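Long-range contact in 5-formyl-3-hydroxy-2-methylpyridine 4-carboxylate 5-dehydrogenase (Mesorhizobium japonicum MAFF 303099, PDB 4OM8), which oxidises 5-formyl-3-hydroxy-2-methylpyridine-4-carboxylate with NAD(+) in the breakdown of vitamin B6, and can also reduce it with NADH to 4-pyridoxic acid: residues 4-10 and 26-32. Residues are numbered along the deposited sequence; the frame is centred on the assembly and turned at random.
Sequences NIAIIGL and LQVVAYD. With NAD (nicotinamide-adenine-dinucleotide), chain C.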
ATOM      1  N   ASN A   4     -20.764  -0.517  28.062  1.00 11.79           N
ATOM      2  CA  ASN A   4     -21.576   0.592  27.588  1.00 11.16           C
ATOM      3  C   ASN A   4     -20.698   1.663  26.977  1.00 10.78           C
ATOM      4  O   ASN A   4     -19.793   2.179  27.624  1.00 11.78           O
ATOM      5  CB  ASN A   4     -22.411   1.164  28.737  1.00 13.89           C
ATOM      6  CG  ASN A   4     -23.243   0.099  29.427  1.00 20.04           C
ATOM      7  OD1 ASN A   4     -23.832  -0.763  28.772  1.00 20.21           O
ATOM      8  ND2 ASN A   4     -23.288   0.147  30.751  1.00 24.24           N
ATOM      9  N   ILE A   5     -20.957   1.972  25.713  1.00 10.97           N
ATOM     10  CA  ILE A   5     -20.139   2.915  24.975  1.00  9.71           C
ATOM     11  C   ILE A   5     -20.980   4.105  24.536  1.00 10.53           C
ATOM     12  O   ILE A   5     -22.118   3.946  24.085  1.00 11.20           O
ATOM     13  CB  ILE A   5     -19.500   2.237  23.753  1.00  8.13           C
ATOM     14  CG1 ILE A   5     -18.610   1.080  24.229  1.00 10.91           C
ATOM     15  CG2 ILE A   5     -18.713   3.268  22.920  1.00  9.97           C
ATOM     16  CD1 ILE A   5     -17.958   0.282  23.109  1.00 11.35           C
ATOM     17  N   ALA A   6     -20.426   5.299  24.698  1.00  9.74           N
ATOM     18  CA  ALA A   6     -21.004   6.503  24.114  1.00  9.49           C
ATOM     19  C   ALA A   6     -20.069   6.989  23.021  1.00  9.97           C
ATOM     20  O   ALA A   6     -18.857   7.000  23.209  1.00 11.57           O
ATOM     21  CB  ALA A   6     -21.207   7.597  25.163  1.00  9.78           C
ATOM     22  N   ILE A   7     -20.640   7.387  21.892  1.00  9.45           N
ATOM     23  CA  ILE A   7     -19.901   8.055  20.828  1.00  9.05           C
ATOM     24  C   ILE A   7     -20.374   9.501  20.703  1.00 10.50           C
ATOM     25  O   ILE A   7     -21.579   9.767  20.597  1.00 10.13           O
ATOM     26  CB  ILE A   7     -20.057   7.319  19.475  1.00 10.87           C
ATOM     27  CG1 ILE A   7     -19.468   5.911  19.586  1.00 11.49           C
ATOM     28  CG2 ILE A   7     -19.370   8.107  18.364  1.00 12.37           C
ATOM     29  CD1 ILE A   7     -19.800   4.988  18.443  1.00 12.39           C
ATOM     30  N   ILE A   8     -19.415  10.429  20.737  1.00  9.03           N
ATOM     31  CA  ILE A   8     -19.699  11.858  20.581  1.00  9.54           C
ATOM     32  C   ILE A   8     -19.196  12.329  19.225  1.00 12.37           C
ATOM     33  O   ILE A   8     -17.984  12.453  19.004  1.00 10.95           O
ATOM     34  CB  ILE A   8     -19.036  12.686  21.692  1.00 11.05           C
ATOM     35  CG1 ILE A   8     -19.345  12.084  23.067  1.00 11.58           C
ATOM     36  CG2 ILE A   8     -19.424  14.163  21.575  1.00 13.34           C
ATOM     37  CD1 ILE A   8     -20.838  11.933  23.383  1.00 15.18           C
ATOM     38  N   GLY A   9     -20.130  12.547  18.302  1.00 10.80           N
ATOM     39  CA  GLY A   9     -19.790  12.991  16.956  1.00 12.42           C
ATOM     40  C   GLY A   9     -20.141  11.907  15.969  1.00 14.49           C
ATOM     41  O   GLY A   9     -19.602  10.793  16.037  1.00 13.30           O
ATOM     42  N   LEU A  10     -21.058  12.233  15.054  1.00 12.98           N
ATOM     43  CA  LEU A  10     -21.607  11.264  14.104  1.00 13.47           C
ATOM     44  C   LEU A  10     -21.452  11.666  12.646  1.00 20.01           C
ATOM     45  O   LEU A  10     -22.386  11.510  11.854  1.00 22.48           O
ATOM     46  CB  LEU A  10     -23.093  11.038  14.377  1.00 15.93           C
ATOM     47  CG  LEU A  10     -23.483  10.197  15.588  1.00 16.17           C
ATOM     48  CD1 LEU A  10     -24.997  10.254  15.781  1.00 18.64           C
ATOM     49  CD2 LEU A  10     -23.024   8.765  15.377  1.00 18.20           C
ATOM     50  N   LEU A  26     -21.703  -4.771  22.207  1.00 12.36           N
ATOM     51  CA  LEU A  26     -21.688  -3.608  23.087  1.00 11.66           C
ATOM     52  C   LEU A  26     -22.965  -2.796  22.977  1.00 10.60           C
ATOM     53  O   LEU A  26     -23.613  -2.785  21.927  1.00 11.81           O
ATOM     54  CB  LEU A  26     -20.487  -2.719  22.756  1.00  9.97           C
ATOM     55  CG  LEU A  26     -19.079  -3.154  23.178  1.00 18.38           C
ATOM     56  CD1 LEU A  26     -18.944  -3.252  24.698  1.00 16.52           C
ATOM     57  CD2 LEU A  26     -18.619  -4.451  22.517  1.00 23.80           C
ATOM     58  N   GLN A  27     -23.343  -2.116  24.060  1.00 10.61           N
ATOM     59  CA  GLN A  27     -24.432  -1.155  23.994  1.00 11.90           C
ATOM     60  C   GLN A  27     -23.865   0.185  23.569  1.00 11.46           C
ATOM     61  O   GLN A  27     -22.961   0.681  24.224  1.00 13.19           O
ATOM     62  CB  GLN A  27     -25.126  -1.020  25.349  1.00 13.78           C
ATOM     63  CG  GLN A  27     -26.056   0.184  25.439  1.00 18.44           C
ATOM     64  CD  GLN A  27     -26.517   0.456  26.857  1.00 23.03           C
ATOM     65  OE1 GLN A  27     -27.284  -0.329  27.432  1.00 24.02           O
ATOM     66  NE2 GLN A  27     -26.058   1.573  27.434  1.00 19.17           N
ATOM     67  N   VAL A  28     -24.388   0.760  22.486  1.00 10.82           N
ATOM     68  CA  VAL A  28     -23.843   2.009  21.960  1.00  9.64           C
ATOM     69  C   VAL A  28     -24.916   3.082  21.948  1.00  9.77           C
ATOM     70  O   VAL A  28     -25.996   2.871  21.394  1.00 11.59           O
ATOM     71  CB  VAL A  28     -23.282   1.821  20.525  1.00 10.53           C
ATOM     72  CG1 VAL A  28     -22.745   3.138  19.966  1.00 11.54           C
ATOM     73  CG2 VAL A  28     -22.204   0.754  20.509  1.00 10.86           C
ATOM     74  N   VAL A  29     -24.625   4.230  22.565  1.00 10.43           N
ATOM     75  CA  VAL A  29     -25.498   5.393  22.426  1.00 11.65           C
ATOM     76  C   VAL A  29     -24.664   6.524  21.832  1.00 12.08           C
ATOM     77  O   VAL A  29     -23.565   6.800  22.296  1.00 10.14           O
ATOM     78  CB  VAL A  29     -26.131   5.809  23.772  1.00 10.23           C
ATOM     79  CG1 VAL A  29     -27.130   6.935  23.558  1.00 12.35           C
ATOM     80  CG2 VAL A  29     -26.846   4.616  24.402  1.00 11.92           C
ATOM     81  N   ALA A  30     -25.170   7.152  20.780  1.00 11.43           N
ATOM     82  CA  ALA A  30     -24.374   8.132  20.055  1.00 12.92           C
ATOM     83  C   ALA A  30     -25.081   9.469  19.999  1.00 11.39           C
ATOM     84  O   ALA A  30     -26.321   9.538  19.930  1.00 13.07           O
ATOM     85  CB  ALA A  30     -24.068   7.637  18.652  1.00 18.19           C
ATOM     86  N   TYR A  31     -24.279  10.529  20.008  1.00 11.54           N
ATOM     87  CA  TYR A  31     -24.768  11.899  20.105  1.00 11.54           C
ATOM     88  C   TYR A  31     -24.068  12.783  19.101  1.00 11.64           C
ATOM     89  O   TYR A  31     -22.900  12.587  18.816  1.00 13.44           O
ATOM     90  CB  TYR A  31     -24.543  12.441  21.523  1.00 11.74           C
ATOM     91  CG  TYR A  31     -24.666  13.944  21.658  1.00 11.62           C
ATOM     92  CD1 TYR A  31     -25.907  14.549  21.825  1.00 11.77           C
ATOM     93  CD2 TYR A  31     -23.537  14.761  21.635  1.00 12.45           C
ATOM     94  CE1 TYR A  31     -26.024  15.933  21.951  1.00 12.67           C
ATOM     95  CE2 TYR A  31     -23.646  16.131  21.762  1.00 15.41           C
ATOM     96  CZ  TYR A  31     -24.882  16.714  21.908  1.00 14.74           C
ATOM     97  OH  TYR A  31     -24.974  18.082  22.037  1.00 20.84           O
ATOM     98  N   ASP A  32     -24.785  13.770  18.580  1.00 11.01           N
ATOM     99  CA  ASP A  32     -24.164  14.799  17.756  1.00 11.00           C
ATOM    100  C   ASP A  32     -24.886  16.103  18.052  1.00 12.36           C
ATOM    101  O   ASP A  32     -26.093  16.094  18.301  1.00 14.06           O
ATOM    102  CB  ASP A  32     -24.249  14.448  16.264  1.00 12.13           C
ATOM    103  CG  ASP A  32     -23.292  15.273  15.403  1.00 12.29           C
ATOM    104  OD1 ASP A  32     -23.448  16.512  15.336  1.00 13.87           O
ATOM    105  OD2 ASP A  32     -22.387  14.667  14.777  1.00 12.43           O
TER
HETATM  106  PA  NAD C 402     -16.802  15.017  10.495  0.74 14.21           P
HETATM  107  O1A NAD C 402     -16.545  16.499  10.277  0.74 16.80           O
HETATM  108  O2A NAD C 402     -17.329  14.153   9.360  0.74 12.72           O
HETATM  109  O5B NAD C 402     -17.817  14.878  11.737  0.74 16.41           O
HETATM  110  C5B NAD C 402     -17.672  15.651  12.928  0.74 13.93           C
HETATM  111  C4B NAD C 402     -19.005  15.622  13.661  0.74 13.34           C
HETATM  112  O4B NAD C 402     -18.844  16.185  14.964  0.74 15.33           O
HETATM  113  C3B NAD C 402     -20.057  16.452  12.928  0.74 13.40           C
HETATM  114  O3B NAD C 402     -21.214  15.652  12.649  0.74 14.85           O
HETATM  115  C2B NAD C 402     -20.364  17.586  13.898  0.74 16.35           C
HETATM  116  O2B NAD C 402     -21.721  18.056  13.858  0.74 14.01           O
HETATM  117  C1B NAD C 402     -20.034  16.943  15.231  0.74 16.90           C
HETATM  118  N9A NAD C 402     -19.765  17.868  16.346  0.74 15.61           N
HETATM  119  C8A NAD C 402     -19.162  19.068  16.304  0.74 15.88           C
HETATM  120  N7A NAD C 402     -19.076  19.602  17.548  0.74 16.06           N
HETATM  121  C5A NAD C 402     -19.626  18.729  18.407  0.74 14.95           C
HETATM  122  C6A NAD C 402     -19.867  18.663  19.859  0.74 15.32           C
HETATM  123  N6A NAD C 402     -19.486  19.670  20.683  0.74 18.27           N
HETATM  124  N1A NAD C 402     -20.483  17.562  20.343  0.74 16.13           N
HETATM  125  C2A NAD C 402     -20.873  16.554  19.544  0.74 16.15           C
HETATM  126  N3A NAD C 402     -20.686  16.548  18.215  0.74 14.11           N
HETATM  127  C4A NAD C 402     -20.084  17.592  17.606  0.74 13.08           C
HETATM  128  O3  NAD C 402     -15.456  14.414  11.147  0.74 13.31           O
HETATM  129  PN  NAD C 402     -14.885  12.920  10.969  0.74 14.51           P
HETATM  130  O1N NAD C 402     -14.227  12.790   9.608  0.74 16.11           O
HETATM  131  O2N NAD C 402     -15.901  11.879  11.383  0.74 12.97           O
HETATM  132  O5D NAD C 402     -13.708  12.913  12.056  0.74 13.40           O
HETATM  133  C5D NAD C 402     -13.976  13.026  13.460  0.74 12.98           C
HETATM  134  C4D NAD C 402     -12.658  12.819  14.198  0.74 11.07           C
HETATM  135  O4D NAD C 402     -12.118  11.571  13.774  0.74 13.77           O
HETATM  136  C3D NAD C 402     -11.616  13.868  13.845  0.74 12.55           C
HETATM  137  O3D NAD C 402     -10.769  14.021  14.987  0.74 13.17           O
HETATM  138  C2D NAD C 402     -10.807  13.227  12.734  0.74 12.44           C
HETATM  139  O2D NAD C 402      -9.456  13.696  12.708  0.74 12.12           O
HETATM  140  C1D NAD C 402     -10.848  11.762  13.136  0.74 12.46           C
HETATM  141  N1N NAD C 402     -10.704  10.807  12.025  0.74 13.62           N
HETATM  142  C2N NAD C 402     -11.162  11.063  10.783  0.74 14.64           C
HETATM  143  C3N NAD C 402     -11.015  10.106   9.775  0.74 13.56           C
HETATM  144  C7N NAD C 402     -11.468  10.340   8.358  0.74 19.73           C
HETATM  145  O7N NAD C 402     -12.390  11.097   8.092  0.74 18.88           O
HETATM  146  N7N NAD C 402     -10.803   9.698   7.399  0.74 12.90           N
HETATM  147  C4N NAD C 402     -10.401   8.892  10.063  0.74 16.05           C
HETATM  148  C5N NAD C 402      -9.953   8.655  11.355  0.74 13.97           C
HETATM  149  C6N NAD C 402     -10.129   9.634  12.322  0.74 12.66           C
HETATM  150  O   HOH W   1     -23.942   3.201  26.336  1.00 15.58           O
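I5 and I7 of strand 4-8 each give N-H and C=O to residues two apart on the parallel strand 27-31: I5 N reaches Q27 O (2.8 Å) and V29 N reaches I5 O, then I7 N binds V29 O and Y31 N binds I7 O. G9 N to Y31 O carries the ladder past the first strand.

I5 CD1 lies against L26 CG (3.6 Å), while I7 CD1 meets V28 CG1 on the face covered by helix 14-23. L10 brings CD2 to A30 CB (3.6 Å). On the other face, I8 CG2 sits at the edge of the Y31 ring and touches adenine atom C2A of NAD (3.5 Å).

D32 has CG anti to the backbone N (chi1 -164°), bringing its carboxylate to L10 N and the ribose. OD2 accepts L10 N on the anti side and NAD O3B (2.6 Å). OD1 takes NAD O2B (2.7 Å) and A34 N. With an alanine here, both ribose hydroxyls and the amides of L10 and A34 would probably lose their carboxylate acceptor. Strand 4-8, helix 14-23 and strand 27-31 form the first beta-alpha-beta unit of the NAD-binding Rossmann fold, D32 lying just past the second strand and G9 probably opening its GxGxxG loop.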